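Local coordinates for major capsid protein (Faustovirus, PDB 5J7O) that probably forms the trimeric double jelly-roll capsomers of the outer protein shell of this large double-stranded DNA virus, at residues Gly195-Ile207 against Thr416-Glu428. Sequence-based numbering, arbitrary orientation.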
loop_
_atom_site.group_PDB
_atom_site.type_symbol
_atom_site.label_atom_id
_atom_site.label_comp_id
_atom_site.label_asym_id
_atom_site.label_seq_id
_atom_site.Cartn_x
_atom_site.Cartn_y
_atom_site.Cartn_z
ATOM N N GLY B 195 -34.449 -10.665 -26.990
ATOM C CA GLY B 195 -33.630 -10.224 -28.095
ATOM C C GLY B 195 -33.077 -8.822 -27.961
ATOM O O GLY B 195 -32.145 -8.468 -28.692
ATOM N N ASN B 196 -33.621 -8.013 -27.054
ATOM C CA ASN B 196 -33.121 -6.662 -26.829
ATOM C C ASN B 196 -31.975 -6.689 -25.825
ATOM O O ASN B 196 -32.092 -7.343 -24.783
ATOM C CB ASN B 196 -34.221 -5.749 -26.304
ATOM C CG ASN B 196 -35.264 -5.428 -27.352
ATOM O OD1 ASN B 196 -34.978 -5.421 -28.549
ATOM N ND2 ASN B 196 -36.484 -5.150 -26.905
ATOM N N PRO B 197 -30.863 -6.016 -26.105
ATOM C CA PRO B 197 -29.864 -5.791 -25.054
ATOM C C PRO B 197 -30.441 -4.957 -23.922
ATOM O O PRO B 197 -30.731 -3.771 -24.106
ATOM C CB PRO B 197 -28.737 -5.051 -25.786
ATOM C CG PRO B 197 -28.904 -5.433 -27.218
ATOM C CD PRO B 197 -30.385 -5.574 -27.426
ATOM N N LEU B 198 -30.633 -5.569 -22.753
ATOM C CA LEU B 198 -31.140 -4.817 -21.612
ATOM C C LEU B 198 -30.039 -3.975 -20.980
ATOM O O LEU B 198 -30.295 -2.858 -20.518
ATOM C CB LEU B 198 -31.760 -5.769 -20.588
ATOM C CG LEU B 198 -32.680 -5.161 -19.525
ATOM C CD1 LEU B 198 -33.728 -6.168 -19.083
ATOM C CD2 LEU B 198 -31.888 -4.675 -18.327
ATOM N N ASP B 199 -28.813 -4.494 -20.955
ATOM C CA ASP B 199 -27.661 -3.735 -20.490
ATOM C C ASP B 199 -26.402 -4.406 -21.013
ATOM O O ASP B 199 -26.361 -5.627 -21.187
ATOM C CB ASP B 199 -27.619 -3.632 -18.962
ATOM C CG ASP B 199 -26.572 -2.647 -18.477
ATOM O OD1 ASP B 199 -26.277 -1.685 -19.217
ATOM O OD2 ASP B 199 -26.043 -2.834 -17.361
ATOM N N GLU B 200 -25.377 -3.594 -21.258
ATOM C CA GLU B 200 -24.134 -4.099 -21.819
ATOM C C GLU B 200 -23.007 -3.125 -21.511
ATOM O O GLU B 200 -23.233 -1.922 -21.357
ATOM C CB GLU B 200 -24.252 -4.309 -23.331
ATOM C CG GLU B 200 -24.800 -3.102 -24.069
ATOM C CD GLU B 200 -24.714 -3.247 -25.572
ATOM O OE1 GLU B 200 -23.855 -4.020 -26.048
ATOM O OE2 GLU B 200 -25.505 -2.587 -26.278
ATOM N N TYR B 201 -21.793 -3.663 -21.426
ATOM C CA TYR B 201 -20.601 -2.851 -21.228
ATOM C C TYR B 201 -19.434 -3.517 -21.942
ATOM O O TYR B 201 -19.516 -4.673 -22.366
ATOM C CB TYR B 201 -20.297 -2.646 -19.738
ATOM C CG TYR B 201 -20.012 -3.916 -18.966
ATOM C CD1 TYR B 201 -18.735 -4.462 -18.932
ATOM C CD2 TYR B 201 -21.017 -4.560 -18.258
ATOM C CE1 TYR B 201 -18.470 -5.619 -18.227
ATOM C CE2 TYR B 201 -20.761 -5.718 -17.547
ATOM C CZ TYR B 201 -19.486 -6.242 -17.535
ATOM O OH TYR B 201 -19.224 -7.394 -16.829
ATOM N N THR B 202 -18.342 -2.775 -22.071
ATOM C CA THR B 202 -17.153 -3.245 -22.765
ATOM C C THR B 202 -15.988 -3.352 -21.782
ATOM O O THR B 202 -16.144 -3.159 -20.574
ATOM C CB THR B 202 -16.800 -2.317 -23.931
ATOM O OG1 THR B 202 -16.385 -1.043 -23.420
ATOM C CG2 THR B 202 -17.997 -2.123 -24.846
ATOM N N ALA B 203 -14.808 -3.669 -22.321
ATOM C CA ALA B 203 -13.594 -3.618 -21.514
ATOM C C ALA B 203 -13.297 -2.197 -21.059
ATOM O O ALA B 203 -12.643 -1.998 -20.030
ATOM C CB ALA B 203 -12.413 -4.182 -22.305
ATOM N N LEU B 204 -13.771 -1.201 -21.811
ATOM C CA LEU B 204 -13.588 0.188 -21.406
ATOM C C LEU B 204 -14.321 0.482 -20.104
ATOM O O LEU B 204 -13.787 1.168 -19.224
ATOM C CB LEU B 204 -14.061 1.120 -22.518
ATOM C CG LEU B 204 -13.252 1.004 -23.808
ATOM C CD1 LEU B 204 -13.792 1.933 -24.874
ATOM C CD2 LEU B 204 -11.798 1.308 -23.520
ATOM N N ALA B 205 -15.544 -0.027 -19.960
ATOM C CA ALA B 205 -16.244 0.115 -18.688
ATOM C C ALA B 205 -15.561 -0.695 -17.596
ATOM O O ALA B 205 -15.524 -0.276 -16.434
ATOM C CB ALA B 205 -17.705 -0.306 -18.838
ATOM N N ALA B 206 -15.002 -1.853 -17.955
ATOM C CA ALA B 206 -14.330 -2.691 -16.968
ATOM C C ALA B 206 -13.086 -2.008 -16.412
ATOM O O ALA B 206 -12.801 -2.107 -15.213
ATOM C CB ALA B 206 -13.973 -4.044 -17.581
ATOM N N ILE B 207 -12.332 -1.307 -17.263
ATOM C CA ILE B 207 -11.145 -0.625 -16.759
ATOM C C ILE B 207 -11.525 0.641 -15.999
ATOM O O ILE B 207 -10.791 1.070 -15.105
ATOM C CB ILE B 207 -10.151 -0.321 -17.896
ATOM C CG1 ILE B 207 -10.723 0.709 -18.871
ATOM C CG2 ILE B 207 -9.781 -1.596 -18.622
ATOM C CD1 ILE B 207 -9.723 1.190 -19.901
ATOM N N THR B 416 -38.453 -1.592 -10.296
ATOM C CA THR B 416 -37.139 -1.461 -9.685
ATOM C C THR B 416 -36.285 -0.514 -10.514
ATOM O O THR B 416 -36.324 -0.544 -11.748
ATOM C CB THR B 416 -36.426 -2.818 -9.557
ATOM O OG1 THR B 416 -35.064 -2.605 -9.162
ATOM C CG2 THR B 416 -36.454 -3.578 -10.873
ATOM N N LEU B 417 -35.523 0.330 -9.828
ATOM C CA LEU B 417 -34.542 1.163 -10.507
ATOM C C LEU B 417 -33.348 0.320 -10.926
ATOM O O LEU B 417 -32.932 -0.595 -10.211
ATOM C CB LEU B 417 -34.083 2.303 -9.600
ATOM C CG LEU B 417 -34.703 3.671 -9.872
ATOM C CD1 LEU B 417 -36.201 3.541 -10.014
ATOM C CD2 LEU B 417 -34.354 4.635 -8.756
ATOM N N ILE B 418 -32.806 0.620 -12.105
ATOM C CA ILE B 418 -31.617 -0.049 -12.608
ATOM C C ILE B 418 -30.640 1.009 -13.096
ATOM O O ILE B 418 -31.017 2.138 -13.420
ATOM C CB ILE B 418 -31.934 -1.057 -13.739
ATOM C CG1 ILE B 418 -32.154 -0.331 -15.067
ATOM C CG2 ILE B 418 -33.159 -1.892 -13.395
ATOM C CD1 ILE B 418 -32.374 -1.267 -16.237
ATOM N N ARG B 419 -29.365 0.633 -13.130
ATOM C CA ARG B 419 -28.309 1.465 -13.688
ATOM C C ARG B 419 -27.703 0.746 -14.883
ATOM O O ARG B 419 -27.368 -0.441 -14.794
ATOM C CB ARG B 419 -27.229 1.779 -12.649
ATOM C CG ARG B 419 -27.397 3.120 -11.946
ATOM C CD ARG B 419 -28.474 3.075 -10.875
ATOM N NE ARG B 419 -28.423 4.252 -10.010
ATOM C CZ ARG B 419 -29.067 4.360 -8.852
ATOM N NH1 ARG B 419 -29.814 3.358 -8.412
ATOM N NH2 ARG B 419 -28.958 5.468 -8.131
ATOM N N VAL B 420 -27.563 1.463 -15.993
ATOM C CA VAL B 420 -27.109 0.879 -17.246
ATOM C C VAL B 420 -25.924 1.674 -17.777
ATOM O O VAL B 420 -25.825 2.889 -17.577
ATOM C CB VAL B 420 -28.241 0.829 -18.294
ATOM C CG1 VAL B 420 -29.205 -0.301 -17.975
ATOM C CG2 VAL B 420 -28.975 2.159 -18.340
ATOM N N TYR B 421 -25.021 0.976 -18.458
ATOM C CA TYR B 421 -23.874 1.618 -19.079
ATOM C C TYR B 421 -24.272 2.232 -20.415
ATOM O O TYR B 421 -25.085 1.674 -21.155
ATOM C CB TYR B 421 -22.740 0.614 -19.285
ATOM C CG TYR B 421 -22.213 0.002 -18.008
ATOM C CD1 TYR B 421 -21.231 0.640 -17.263
ATOM C CD2 TYR B 421 -22.694 -1.217 -17.552
ATOM C CE1 TYR B 421 -20.746 0.083 -16.095
ATOM C CE2 TYR B 421 -22.214 -1.782 -16.386
ATOM C CZ TYR B 421 -21.241 -1.129 -15.661
ATOM O OH TYR B 421 -20.760 -1.688 -14.500
ATOM N N ARG B 422 -23.688 3.390 -20.719
ATOM C CA ARG B 422 -23.926 4.078 -21.984
ATOM C C ARG B 422 -22.605 4.690 -22.432
ATOM O O ARG B 422 -22.164 5.700 -21.875
ATOM C CB ARG B 422 -25.019 5.134 -21.845
ATOM C CG ARG B 422 -26.394 4.626 -22.237
ATOM C CD ARG B 422 -26.430 4.322 -23.725
ATOM N NE ARG B 422 -27.675 3.694 -24.160
ATOM C CZ ARG B 422 -28.092 3.676 -25.421
ATOM N NH1 ARG B 422 -27.372 4.265 -26.366
ATOM N NH2 ARG B 422 -29.234 3.081 -25.740
ATOM N N GLU B 423 -21.990 4.082 -23.443
ATOM C CA GLU B 423 -20.615 4.361 -23.828
ATOM C C GLU B 423 -20.552 4.983 -25.217
ATOM O O GLU B 423 -21.335 4.630 -26.105
ATOM C CB GLU B 423 -19.785 3.070 -23.789
ATOM C CG GLU B 423 -18.547 3.062 -24.674
ATOM C CD GLU B 423 -17.815 1.734 -24.635
ATOM O OE1 GLU B 423 -17.845 1.069 -23.577
ATOM O OE2 GLU B 423 -17.215 1.352 -25.663
ATOM N N GLN B 424 -19.620 5.923 -25.393
ATOM C CA GLN B 424 -19.297 6.493 -26.692
ATOM C C GLN B 424 -17.794 6.713 -26.780
ATOM O O GLN B 424 -17.177 7.219 -25.839
ATOM C CB GLN B 424 -20.027 7.818 -26.938
ATOM C CG GLN B 424 -19.400 8.672 -28.034
ATOM C CD GLN B 424 -20.197 9.924 -28.339
ATOM O OE1 GLN B 424 -21.399 9.863 -28.595
ATOM N NE2 GLN B 424 -19.528 11.073 -28.315
ATOM N N VAL B 425 -17.213 6.330 -27.914
ATOM C CA VAL B 425 -15.789 6.502 -28.175
ATOM C C VAL B 425 -15.641 7.315 -29.453
ATOM O O VAL B 425 -16.037 6.859 -30.535
ATOM C CB VAL B 425 -15.061 5.156 -28.294
ATOM C CG1 VAL B 425 -13.581 5.380 -28.534
ATOM C CG2 VAL B 425 -15.283 4.328 -27.042
ATOM N N GLN B 426 -15.073 8.509 -29.329
ATOM C CA GLN B 426 -14.858 9.415 -30.451
ATOM C C GLN B 426 -13.361 9.551 -30.689
ATOM O O GLN B 426 -12.634 10.044 -29.820
ATOM C CB GLN B 426 -15.482 10.783 -30.174
ATOM C CG GLN B 426 -15.211 11.823 -31.251
ATOM C CD GLN B 426 -16.112 11.662 -32.457
ATOM O OE1 GLN B 426 -17.319 11.895 -32.379
ATOM N NE2 GLN B 426 -15.532 11.260 -33.582
ATOM N N ARG B 427 -12.901 9.113 -31.857
ATOM C CA ARG B 427 -11.503 9.291 -32.217
ATOM C C ARG B 427 -11.243 10.742 -32.590
ATOM O O ARG B 427 -12.018 11.360 -33.326
ATOM C CB ARG B 427 -11.105 8.380 -33.375
ATOM C CG ARG B 427 -9.718 8.697 -33.904
ATOM C CD ARG B 427 -8.964 7.454 -34.300
ATOM N NE ARG B 427 -8.837 6.497 -33.209
ATOM C CZ ARG B 427 -8.091 5.399 -33.274
ATOM N NH1 ARG B 427 -7.402 5.130 -34.375
ATOM N NH2 ARG B 427 -8.031 4.573 -32.238
ATOM N N GLU B 428 -10.141 11.283 -32.079
ATOM C CA GLU B 428 -9.816 12.690 -32.242
ATOM C C GLU B 428 -8.390 12.857 -32.739
ATOM O O GLU B 428 -7.485 12.123 -32.332
ATOM C CB GLU B 428 -9.984 13.450 -30.920
ATOM C CG GLU B 428 -11.423 13.638 -30.479
ATOM C CD GLU B 428 -12.105 14.792 -31.188
ATOM O OE1 GLU B 428 -11.494 15.377 -32.107
ATOM O OE2 GLU B 428 -13.253 15.119 -30.820
#
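Tyr421 packs against Tyr201 where two strands of the double jelly-roll meet. Strand 196-202 and strand 415-428 are outermost, within this chain, in two different sheets, and the directions of 199-202 and 416-428 differ by 45°. CB of Tyr201 sits over one face of the Tyr421 ring, 3.9 Å from its centroid. The two side chains run alongside each other, but the rings are inclined at 58°, neither stacked nor edge-to-face. Tyr421 OH bonds to Leu300 O and Tyr201 OH to Leu300 N, which fixes their far ends. CB of Ala205, from the helix that follows, touches CD1 of Tyr421 at 4.0 Å.

Asp199 ties the strands together: its OD1 accepts from Tyr421 N at 3.0 Å, on the syn side, somewhat out of the carboxylate plane. Its CG is anti to the backbone N (chi1 -170°), which carries the carboxylate across to Val420. OD2 is buried without a polar partner. Leu198 and Asp199 form a classic beta bulge opposite Phe191.

Beyond the tyrosines, CD1 of Leu204 meets CG2 of Val425 tip to tip at 3.6 Å. Thr202 is the N-cap of the helix, and its OG1 accepts a weak bond from Leu204 N. The same OG1 donates to the syn lone pair of Glu423 OE1, at 2.6 Å.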